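Local coordinates for protein putative DD-carboxypeptidase TP_0574 (Treponema pallidum, PDB 1O75) that is a zinc-stimulated, penicillin-binding lipoprotein of the syphilis spirochaete and possibly acts as a D,D-carboxypeptidase on peptidoglycan, at residues Q112-D117 with L243-F248; A62-F67 with S284-G289; G168-K173 with K190-E195. The protein carries 2 engineered substitutions. All coordinates share one frame; numbering follows the deposited sequence.

How the contacts relate
From the N terminus, the chain first passes 62-67, which meets 284-289 far along the chain to close contact 2, the widest loop. Within it, 112-117 pairs with 243-248 to close contact 1. Inside that lies contact 3, a short loop between 168-173 and 190-195. The three loops nest and none cross. Contacts 1 and 2 tie the large mixed sheet and the helix 60-65 of the N-terminal part to the later E-set region. They also touch each other, through a probable hydrogen bond from H245 NE2 to T288 O. Contact 3 stays within the N-terminal part. Its centre lies about 34 Å from that of contact 1 and about 28 Å from that of contact 2.

Contact 1: Q112-D117 with L243-F248; sequences QDLGED and LSHREF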
loop_
_atom_site.group_PDB
_atom_site.type_symbol
_atom_site.label_atom_id
_atom_site.label_comp_id
_atom_site.label_asym_id
_atom_site.label_seq_id
_atom_site.Cartn_x
_atom_site.Cartn_y
_atom_site.Cartn_z
ATOM N N GLN B 112 -16.445 -14.926 11.307
ATOM C CA GLN B 112 -16.412 -16.387 11.164
ATOM C C GLN B 112 -15.079 -16.842 10.570
ATOM O O GLN B 112 -14.406 -17.692 11.142
ATOM C CB GLN B 112 -17.566 -16.893 10.269
ATOM C CG GLN B 112 -18.967 -16.652 10.829
ATOM C CD GLN B 112 -19.129 -17.127 12.275
ATOM O OE1 GLN B 112 -19.327 -16.317 13.192
ATOM N NE2 GLN B 112 -19.042 -18.440 12.487
ATOM N N ASP B 113 -14.689 -16.279 9.431
ATOM C CA ASP B 113 -13.423 -16.664 8.818
ATOM C C ASP B 113 -13.106 -15.884 7.549
ATOM O O ASP B 113 -13.942 -15.134 7.033
ATOM C CB ASP B 113 -13.445 -18.163 8.489
ATOM C CG ASP B 113 -14.662 -18.556 7.656
ATOM O OD1 ASP B 113 -14.689 -18.225 6.452
ATOM O OD2 ASP B 113 -15.604 -19.185 8.202
ATOM N N LEU B 114 -11.890 -16.059 7.046
ATOM C CA LEU B 114 -11.514 -15.403 5.798
ATOM C C LEU B 114 -11.757 -16.441 4.700
ATOM O O LEU B 114 -11.162 -17.513 4.729
ATOM C CB LEU B 114 -10.034 -14.997 5.802
ATOM C CG LEU B 114 -9.593 -14.279 4.524
ATOM C CD1 LEU B 114 -10.263 -12.912 4.444
ATOM C CD2 LEU B 114 -8.091 -14.137 4.513
ATOM N N GLY B 115 -12.636 -16.125 3.748
ATOM C CA GLY B 115 -12.927 -17.048 2.663
ATOM C C GLY B 115 -11.727 -17.262 1.753
ATOM O O GLY B 115 -10.800 -16.449 1.740
ATOM N N GLU B 116 -11.745 -18.358 0.993
ATOM C CA GLU B 116 -10.667 -18.689 0.058
ATOM C C GLU B 116 -10.511 -17.576 -0.963
ATOM O O GLU B 116 -9.419 -17.347 -1.492
ATOM C CB GLU B 116 -10.974 -20.002 -0.672
ATOM C CG GLU B 116 -10.931 -21.233 0.220
ATOM C CD GLU B 116 -9.516 -21.620 0.617
ATOM O OE1 GLU B 116 -8.730 -21.990 -0.283
ATOM O OE2 GLU B 116 -9.185 -21.558 1.827
ATOM N N ASP B 117 -11.618 -16.892 -1.229
ATOM C CA ASP B 117 -11.652 -15.781 -2.166
ATOM C C ASP B 117 -11.167 -14.469 -1.553
ATOM O O ASP B 117 -11.206 -13.429 -2.201
ATOM C CB ASP B 117 -13.069 -15.597 -2.714
ATOM C CG ASP B 117 -14.084 -15.199 -1.639
ATOM O OD1 ASP B 117 -13.739 -15.150 -0.436
ATOM O OD2 ASP B 117 -15.246 -14.936 -2.021
ATOM N N LEU B 243 3.415 -14.521 7.725
ATOM C CA LEU B 243 1.992 -14.757 7.926
ATOM C C LEU B 243 1.231 -14.784 6.603
ATOM O O LEU B 243 1.538 -14.013 5.690
ATOM C CB LEU B 243 1.381 -13.650 8.791
ATOM C CG LEU B 243 1.828 -13.552 10.258
ATOM C CD1 LEU B 243 1.492 -12.175 10.816
ATOM C CD2 LEU B 243 1.153 -14.658 11.064
ATOM N N SER B 244 0.237 -15.668 6.535
ATOM C CA SER B 244 -0.653 -15.762 5.384
ATOM C C SER B 244 -1.714 -14.685 5.641
ATOM O O SER B 244 -1.843 -14.201 6.774
ATOM C CB SER B 244 -1.329 -17.139 5.354
ATOM O OG SER B 244 -2.255 -17.291 6.430
ATOM N N HIS B 245 -2.485 -14.321 4.616
ATOM C CA HIS B 245 -3.530 -13.300 4.767
ATOM C C HIS B 245 -4.490 -13.796 5.845
ATOM O O HIS B 245 -4.910 -13.039 6.725
ATOM C CB HIS B 245 -4.272 -13.106 3.423
ATOM C CG HIS B 245 -5.200 -11.927 3.382
ATOM N ND1 HIS B 245 -6.174 -11.787 2.412
ATOM C CD2 HIS B 245 -5.288 -10.819 4.160
ATOM C CE1 HIS B 245 -6.819 -10.647 2.592
ATOM N NE2 HIS B 245 -6.303 -10.040 3.649
ATOM N N ARG B 246 -4.809 -15.085 5.804
ATOM C CA ARG B 246 -5.721 -15.642 6.790
ATOM C C ARG B 246 -5.181 -15.556 8.226
ATOM O O ARG B 246 -5.924 -15.249 9.157
ATOM C CB ARG B 246 -6.049 -17.098 6.442
ATOM C CG ARG B 246 -6.807 -17.830 7.538
ATOM C CD ARG B 246 -7.829 -18.778 6.941
ATOM N NE ARG B 246 -7.275 -19.467 5.783
ATOM C CZ ARG B 246 -8.003 -20.020 4.817
ATOM N NH1 ARG B 246 -9.331 -19.972 4.869
ATOM N NH2 ARG B 246 -7.401 -20.595 3.781
ATOM N N GLU B 247 -3.898 -15.827 8.410
ATOM C CA GLU B 247 -3.337 -15.749 9.761
ATOM C C GLU B 247 -3.356 -14.306 10.291
ATOM O O GLU B 247 -3.603 -14.080 11.467
ATOM C CB GLU B 247 -1.914 -16.330 9.790
ATOM C CG GLU B 247 -1.897 -17.879 9.638
ATOM C CD GLU B 247 -0.503 -18.426 9.385
ATOM O OE1 GLU B 247 0.321 -17.718 8.766
ATOM O OE2 GLU B 247 -0.224 -19.570 9.789
ATOM N N PHE B 248 -3.112 -13.333 9.432
ATOM C CA PHE B 248 -3.133 -11.944 9.877
ATOM C C PHE B 248 -4.547 -11.521 10.204
ATOM O O PHE B 248 -4.799 -10.863 11.217
ATOM C CB PHE B 248 -2.563 -11.012 8.809
ATOM C CG PHE B 248 -2.643 -9.557 9.188
ATOM C CD1 PHE B 248 -1.905 -9.059 10.269
ATOM C CD2 PHE B 248 -3.472 -8.692 8.485
ATOM C CE1 PHE B 248 -1.998 -7.717 10.635
ATOM C CE2 PHE B 248 -3.574 -7.353 8.840
ATOM C CZ PHE B 248 -2.839 -6.861 9.912
#
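R246, on the first turn of helix 245-252, reaches across to L114 and E116 at the end of strand 101-114. Its CB lies 4.1 Å from L114 CD2. The bend at chi2 brings CD to 4.2 Å from L114 O, and the bend at chi3 turns the guanidinium toward E116. R246 NH1 stands 3.1 Å from L114 O, oblique to the guanidinium plane. R246 NH2 forms a salt bridge to E116 OE2 at 2.8 Å. That bond is nearly straight (169°), lies in the guanidinium plane and meets the syn side of the oxygen, tilted out of the carboxylate plane. R246 NH1 adds a weak second bond at 3.4 Å to E116 OE2, so across the contact both nitrogens share one oxygen. Carboxylate and guanidinium planes are 27° apart, and both residues are exposed.

Next to the salt bridge, L114 is buried. Its CG is anti to the backbone N (chi1 -179°), and the turn at chi2 sets CD2 over one face of the H245 ring, offset toward the rim. The CH-pi distance is 4.0 Å from CD2 to the ring centroid. Both ring nitrogens fix its rotation: NE2 bonds to T288 O, ND1 to E242 of the second subunit. That subunit also packs on L114, in a dimer seen in the crystal although the protein is probably a monomer.

E247 N donates to S244 OG at 3.0 Å, and S244 N donates to E247 OE1. This capping box closes the helix start, and the strand end facing it carries a classic beta bulge, Q112 and D113 opposite K121.

Contact 2: A62-F67 with S284-G289; sequences AFRQQF and SWWKTG. With PDX (2,3-di-O-sulfo-alpha-D-glucopyranose), chain C.
R64 sets its CG anti to the carbonyl carbon (chi1 -65°) and runs extended from CG to NE, so it leaves helix 60-65 and passes along W286 to reach K287. K287 bends at chi2 (-73°), which lays its CD over one face of the R64 guanidinium, 3.7 Å from R64 NH2.

Nearer the helix, R64 CB packs 3.9 Å from W286 CZ3. R64 CD comes to 3.3 Å from W286 O. The guanidinium and indole planes are 68° apart, so the two groups do not stack. T288 CG2 touches the methylene part of R64 and also lies at the edge of the W286 ring.

No direct hydrogen bond joins the segments. A water does the bridging: it accepts from R64 NE at 3.2 Å and from T288 N at 2.7 Å.

The contact joins helix 60-65 of the N-terminal region to the segment 286-289, next to strand 284-285, an outermost strand of a four-stranded antiparallel sheet in the E-set (immunoglobulin-like) region. F255 and H280 meet the W286 ring from the same region.

This segment also lines a glycan pocket. K287 CB sits 3.3 Å from O2S of the sulfated glucose PDX, and G289 CA is 3.0 Å from PDX O1S. R290 N and R88 NH1 hydrogen-bond to this sugar. Two cationic ends, K287 NZ and R64 NH1, lie 4.0 Å apart beside this pocket for a sulfated sugar.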
loop_
_atom_site.group_PDB
_atom_site.type_symbol
_atom_site.label_atom_id
_atom_site.label_comp_id
_atom_site.label_asym_id
_atom_site.label_seq_id
_atom_site.Cartn_x
_atom_site.Cartn_y
_atom_site.Cartn_z
ATOM N N ALA B 62 -15.469 1.880 10.301
ATOM C CA ALA B 62 -16.603 1.307 11.000
ATOM C C ALA B 62 -16.716 -0.188 10.703
ATOM O O ALA B 62 -16.961 -0.970 11.603
ATOM C CB ALA B 62 -17.897 2.038 10.622
ATOM N N PHE B 63 -16.538 -0.585 9.448
ATOM C CA PHE B 63 -16.617 -2.002 9.103
ATOM C C PHE B 63 -15.577 -2.808 9.875
ATOM O O PHE B 63 -15.866 -3.865 10.429
ATOM C CB PHE B 63 -16.363 -2.219 7.602
ATOM C CG PHE B 63 -16.119 -3.662 7.245
ATOM C CD1 PHE B 63 -17.183 -4.563 7.159
ATOM C CD2 PHE B 63 -14.821 -4.134 7.019
ATOM C CE1 PHE B 63 -16.961 -5.923 6.851
ATOM C CE2 PHE B 63 -14.585 -5.486 6.710
ATOM C CZ PHE B 63 -15.656 -6.386 6.623
ATOM N N ARG B 64 -14.348 -2.315 9.877
ATOM C CA ARG B 64 -13.256 -3.003 10.594
ATOM C C ARG B 64 -13.499 -3.123 12.089
ATOM O O ARG B 64 -13.202 -4.159 12.681
ATOM C CB ARG B 64 -11.942 -2.261 10.386
ATOM C CG ARG B 64 -11.461 -2.253 8.950
ATOM C CD ARG B 64 -10.218 -1.377 8.805
ATOM N NE ARG B 64 -10.080 -1.011 7.416
ATOM C CZ ARG B 64 -10.071 0.234 6.966
ATOM N NH1 ARG B 64 -10.181 1.251 7.804
ATOM N NH2 ARG B 64 -9.972 0.451 5.665
ATOM N N GLN B 65 -14.046 -2.084 12.710
ATOM C CA GLN B 65 -14.264 -2.136 14.160
ATOM C C GLN B 65 -15.504 -2.864 14.658
ATOM O O GLN B 65 -15.578 -3.220 15.829
ATOM C CB GLN B 65 -14.266 -0.719 14.726
ATOM C CG GLN B 65 -12.937 0.006 14.541
ATOM C CD GLN B 65 -12.994 1.401 15.100
ATOM O OE1 GLN B 65 -12.722 1.617 16.288
ATOM N NE2 GLN B 65 -13.392 2.357 14.264
ATOM N N GLN B 66 -16.472 -3.104 13.773
ATOM C CA GLN B 66 -17.720 -3.755 14.189
ATOM C C GLN B 66 -17.513 -5.156 14.710
ATOM O O GLN B 66 -18.373 -5.708 15.396
ATOM C CB GLN B 66 -18.730 -3.804 13.014
ATOM C CG GLN B 66 -18.467 -4.937 12.019
ATOM C CD GLN B 66 -19.473 -4.912 10.863
ATOM O OE1 GLN B 66 -20.579 -4.430 11.023
ATOM N NE2 GLN B 66 -19.081 -5.441 9.711
ATOM N N PHE B 67 -16.381 -5.756 14.378
ATOM C CA PHE B 67 -16.135 -7.106 14.835
ATOM C C PHE B 67 -15.738 -7.240 16.309
ATOM O O PHE B 67 -16.330 -8.036 17.044
ATOM C CB PHE B 67 -15.082 -7.746 13.937
ATOM C CG PHE B 67 -15.524 -7.873 12.510
ATOM C CD1 PHE B 67 -16.389 -8.902 12.129
ATOM C CD2 PHE B 67 -15.125 -6.937 11.556
ATOM C CE1 PHE B 67 -16.853 -8.998 10.808
ATOM C CE2 PHE B 67 -15.586 -7.020 10.226
ATOM C CZ PHE B 67 -16.450 -8.054 9.860
ATOM N N SER B 284 -4.638 3.718 17.312
ATOM C CA SER B 284 -4.090 2.555 16.624
ATOM C C SER B 284 -4.976 2.217 15.439
ATOM O O SER B 284 -6.161 2.539 15.432
ATOM C CB SER B 284 -3.998 1.338 17.552
ATOM O OG SER B 284 -5.234 1.028 18.188
ATOM N N TRP B 285 -4.396 1.565 14.443
ATOM C CA TRP B 285 -5.188 1.219 13.281
ATOM C C TRP B 285 -4.546 0.103 12.490
ATOM O O TRP B 285 -3.338 -0.190 12.636
ATOM C CB TRP B 285 -5.418 2.465 12.409
ATOM C CG TRP B 285 -4.167 3.181 12.034
ATOM C CD1 TRP B 285 -3.428 3.002 10.898
ATOM C CD2 TRP B 285 -3.456 4.150 12.829
ATOM N NE1 TRP B 285 -2.301 3.793 10.936
ATOM C CE2 TRP B 285 -2.290 4.505 12.109
ATOM C CE3 TRP B 285 -3.689 4.745 14.075
ATOM C CZ2 TRP B 285 -1.353 5.429 12.600
ATOM C CZ3 TRP B 285 -2.755 5.665 14.566
ATOM C CH2 TRP B 285 -1.604 5.995 13.828
ATOM N N TRP B 286 -5.387 -0.566 11.702
ATOM C CA TRP B 286 -4.941 -1.651 10.845
ATOM C C TRP B 286 -5.964 -1.775 9.715
ATOM O O TRP B 286 -7.074 -1.249 9.836
ATOM C CB TRP B 286 -4.819 -2.980 11.622
ATOM C CG TRP B 286 -5.974 -3.358 12.509
ATOM C CD1 TRP B 286 -6.020 -3.258 13.877
ATOM C CD2 TRP B 286 -7.226 -3.939 12.111
ATOM N NE1 TRP B 286 -7.215 -3.741 14.347
ATOM C CE2 TRP B 286 -7.977 -4.164 13.294
ATOM C CE3 TRP B 286 -7.783 -4.296 10.879
ATOM C CZ2 TRP B 286 -9.259 -4.726 13.279
ATOM C CZ3 TRP B 286 -9.070 -4.862 10.860
ATOM C CH2 TRP B 286 -9.790 -5.067 12.063
ATOM N N LYS B 287 -5.566 -2.428 8.626
ATOM C CA LYS B 287 -6.434 -2.660 7.462
ATOM C C LYS B 287 -6.631 -4.170 7.302
ATOM O O LYS B 287 -5.969 -4.968 7.971
ATOM C CB LYS B 287 -5.782 -2.141 6.181
ATOM C CG LYS B 287 -5.223 -0.744 6.268
ATOM C CD LYS B 287 -6.303 0.305 6.294
ATOM C CE LYS B 287 -5.673 1.699 6.316
ATOM N NZ LYS B 287 -6.619 2.770 6.762
ATOM N N THR B 288 -7.510 -4.567 6.387
ATOM C CA THR B 288 -7.779 -5.987 6.169
ATOM C C THR B 288 -7.021 -6.528 4.962
ATOM O O THR B 288 -7.312 -7.621 4.467
ATOM C CB THR B 288 -9.273 -6.213 5.945
ATOM O OG1 THR B 288 -9.696 -5.420 4.834
ATOM C CG2 THR B 288 -10.051 -5.812 7.161
ATOM N N GLY B 289 -6.061 -5.751 4.486
ATOM C CA GLY B 289 -5.255 -6.149 3.358
ATOM C C GLY B 289 -4.251 -7.244 3.694
ATOM O O GLY B 289 -4.296 -7.850 4.763
HETATM C C1 PDX C . -1.438 -1.323 1.032
HETATM C C2 PDX C . -2.629 -2.260 1.141
HETATM C C3 PDX C . -2.870 -2.970 -0.186
HETATM C C4 PDX C . -2.998 -1.995 -1.359
HETATM C C5 PDX C . -1.775 -1.101 -1.394
HETATM C C6 PDX C . -1.819 -0.055 -2.456
HETATM O O2 PDX C . -2.338 -3.203 2.195
HETATM O O3 PDX C . -4.095 -3.710 -0.083
HETATM O O4 PDX C . -3.208 -2.691 -2.614
HETATM O O5 PDX C . -1.592 -0.408 -0.096
HETATM O O6 PDX C . -1.606 1.251 -1.870
HETATM O O1S PDX C . -3.021 -4.305 4.114
HETATM O O2S PDX C . -4.542 -2.718 3.189
HETATM O O3S PDX C . -2.477 -1.927 4.254
HETATM O O1X PDX C . -5.575 -5.464 -0.108
HETATM O O2X PDX C . -3.264 -5.793 0.385
HETATM O O3X PDX C . -3.940 -5.347 -1.871
HETATM S S PDX C . -3.136 -3.156 3.432
HETATM S "S'" PDX C . -4.171 -5.172 -0.415
HETATM O O HOH W 1 -8.979 -2.777 4.966
#

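Contact 3: G168-K173 with K190-E195; sequences GIAKEK and KTMLTE
M192 and A170 form the tight, buried part of this contact, and E195 marks its solvent side. I169 links the two, with CG2 on the methionine and CD1 on E195. M192 sits on strand 190-194 and points toward helix 167-173. Its CG is anti to the backbone N (chi1 -168°), and the chain stays extended beyond CG. That straight run carries the sulfur across to the helix. M192 SD comes to rest 3.8 Å from A170 CB. The terminal methyl goes a little further and lies alongside two residues at once: M192 CE is 4.0 Å from I169 CG2 and 4.1 Å from A170 CA. Other apolar groups close this side. L166, F174 and P163 also touch M192, and V162 and F176 touch A170.

The outer side is built differently. I169 turns toward the strand end, with CG1 anti to the backbone N (chi1 -178°), and its CD1 comes to 3.3 Å from E195 O. The modelled distance from I169 CD1 to E195 CB is 3.2 Å. This is shorter than normal for two carbons, so the exact fit here is doubtful. I169 CD1 also lies 3.8 Å from E195 OE1. E195 itself is exposed.

The helix lies in the connection between strand 143-163 and strand 190-194, which run parallel as neighbours in the large mixed sheet. M192 is backbone-bonded to A161 of that neighbour, so the methionine is fixed to the sheet at its root and meets the helix at its tip.

No hydrogen bond or salt bridge crosses between the segments. The contact rests mainly on methyl, methylene and thioether groups, so its hold comes from shape and from burial of apolar surface, with little directional constraint.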
loop_
_atom_site.group_PDB
_atom_site.type_symbol
_atom_site.label_atom_id
_atom_site.label_comp_id
_atom_site.label_asym_id
_atom_site.label_seq_id
_atom_site.Cartn_x
_atom_site.Cartn_y
_atom_site.Cartn_z
ATOM N N GLY B 168 -24.603 -12.252 38.096
ATOM C CA GLY B 168 -25.818 -11.633 37.599
ATOM C C GLY B 168 -25.665 -10.243 37.039
ATOM O O GLY B 168 -26.180 -9.933 35.963
ATOM N N ILE B 169 -24.969 -9.383 37.766
ATOM C CA ILE B 169 -24.788 -8.020 37.295
ATOM C C ILE B 169 -23.868 -8.020 36.074
ATOM O O ILE B 169 -24.011 -7.187 35.180
ATOM C CB ILE B 169 -24.216 -7.125 38.406
ATOM C CG1 ILE B 169 -24.078 -5.695 37.896
ATOM C CG2 ILE B 169 -22.895 -7.675 38.886
ATOM C CD1 ILE B 169 -23.823 -4.692 38.990
ATOM N N ALA B 170 -22.950 -8.979 36.041
ATOM C CA ALA B 170 -22.003 -9.128 34.943
ATOM C C ALA B 170 -22.750 -9.350 33.622
ATOM O O ALA B 170 -22.488 -8.675 32.621
ATOM C CB ALA B 170 -21.077 -10.302 35.227
ATOM N N LYS B 171 -23.684 -10.297 33.633
ATOM C CA LYS B 171 -24.484 -10.615 32.455
ATOM C C LYS B 171 -25.366 -9.444 32.042
ATOM O O LYS B 171 -25.525 -9.162 30.851
ATOM C CB LYS B 171 -25.363 -11.841 32.723
ATOM C CG LYS B 171 -24.579 -13.116 32.921
ATOM C CD LYS B 171 -25.479 -14.339 32.999
ATOM C CE LYS B 171 -24.641 -15.603 33.182
ATOM N NZ LYS B 171 -25.449 -16.856 33.099
ATOM N N GLU B 172 -25.931 -8.758 33.029
ATOM C CA GLU B 172 -26.812 -7.629 32.755
ATOM C C GLU B 172 -26.122 -6.324 32.365
ATOM O O GLU B 172 -26.581 -5.620 31.468
ATOM C CB GLU B 172 -27.705 -7.347 33.971
ATOM C CG GLU B 172 -28.150 -5.886 34.046
ATOM C CD GLU B 172 -29.025 -5.575 35.245
ATOM O OE1 GLU B 172 -28.696 -6.031 36.368
ATOM O OE2 GLU B 172 -30.034 -4.856 35.062
ATOM N N LYS B 173 -25.033 -5.999 33.050
ATOM C CA LYS B 173 -24.328 -4.744 32.820
ATOM C C LYS B 173 -23.125 -4.784 31.871
ATOM O O LYS B 173 -22.810 -3.786 31.225
ATOM C CB LYS B 173 -23.890 -4.179 34.173
ATOM C CG LYS B 173 -25.044 -3.785 35.087
ATOM C CD LYS B 173 -25.612 -2.423 34.686
ATOM C CE LYS B 173 -26.699 -1.966 35.650
ATOM N NZ LYS B 173 -27.160 -0.576 35.358
ATOM N N LYS B 190 -9.016 -10.550 33.053
ATOM C CA LYS B 190 -9.252 -9.474 34.013
ATOM C C LYS B 190 -10.331 -9.975 34.972
ATOM O O LYS B 190 -11.328 -10.561 34.542
ATOM C CB LYS B 190 -9.742 -8.197 33.323
ATOM C CG LYS B 190 -8.710 -7.516 32.420
ATOM C CD LYS B 190 -9.403 -6.437 31.603
ATOM C CE LYS B 190 -8.676 -5.133 31.613
ATOM N NZ LYS B 190 -8.689 -4.473 32.917
ATOM N N THR B 191 -10.139 -9.734 36.267
ATOM C CA THR B 191 -11.088 -10.210 37.270
ATOM C C THR B 191 -12.086 -9.149 37.723
ATOM O O THR B 191 -11.722 -8.029 38.077
ATOM C CB THR B 191 -10.301 -10.784 38.471
ATOM O OG1 THR B 191 -9.491 -11.870 37.995
ATOM C CG2 THR B 191 -11.250 -11.288 39.586
ATOM N N MET B 192 -13.369 -9.487 37.680
ATOM C CA MET B 192 -14.378 -8.528 38.106
ATOM C C MET B 192 -14.187 -8.375 39.609
ATOM O O MET B 192 -14.206 -9.369 40.329
ATOM C CB MET B 192 -15.782 -9.042 37.778
ATOM C CG MET B 192 -16.851 -7.988 37.929
ATOM S SD MET B 192 -18.434 -8.526 37.243
ATOM C CE MET B 192 -19.316 -7.012 37.268
ATOM N N LEU B 193 -13.965 -7.140 40.061
ATOM C CA LEU B 193 -13.715 -6.849 41.475
ATOM C C LEU B 193 -14.963 -6.412 42.229
ATOM O O LEU B 193 -15.134 -6.743 43.403
ATOM C CB LEU B 193 -12.650 -5.754 41.607
ATOM C CG LEU B 193 -11.286 -6.096 40.998
ATOM C CD1 LEU B 193 -10.415 -4.849 40.907
ATOM C CD2 LEU B 193 -10.629 -7.172 41.836
ATOM N N THR B 194 -15.811 -5.641 41.566
ATOM C CA THR B 194 -17.039 -5.178 42.181
ATOM C C THR B 194 -18.104 -5.163 41.100
ATOM O O THR B 194 -17.851 -5.555 39.958
ATOM C CB THR B 194 -16.909 -3.760 42.753
ATOM O OG1 THR B 194 -16.730 -2.833 41.681
ATOM C CG2 THR B 194 -15.718 -3.666 43.714
ATOM N N GLU B 195 -19.290 -4.699 41.460
ATOM C CA GLU B 195 -20.399 -4.644 40.525
ATOM C C GLU B 195 -20.078 -3.774 39.311
ATOM O O GLU B 195 -20.742 -3.864 38.279
ATOM C CB GLU B 195 -21.626 -4.083 41.237
ATOM C CG GLU B 195 -21.482 -2.635 41.622
ATOM C CD GLU B 195 -22.642 -2.152 42.465
ATOM O OE1 GLU B 195 -23.797 -2.485 42.124
ATOM O OE2 GLU B 195 -22.400 -1.436 43.463
#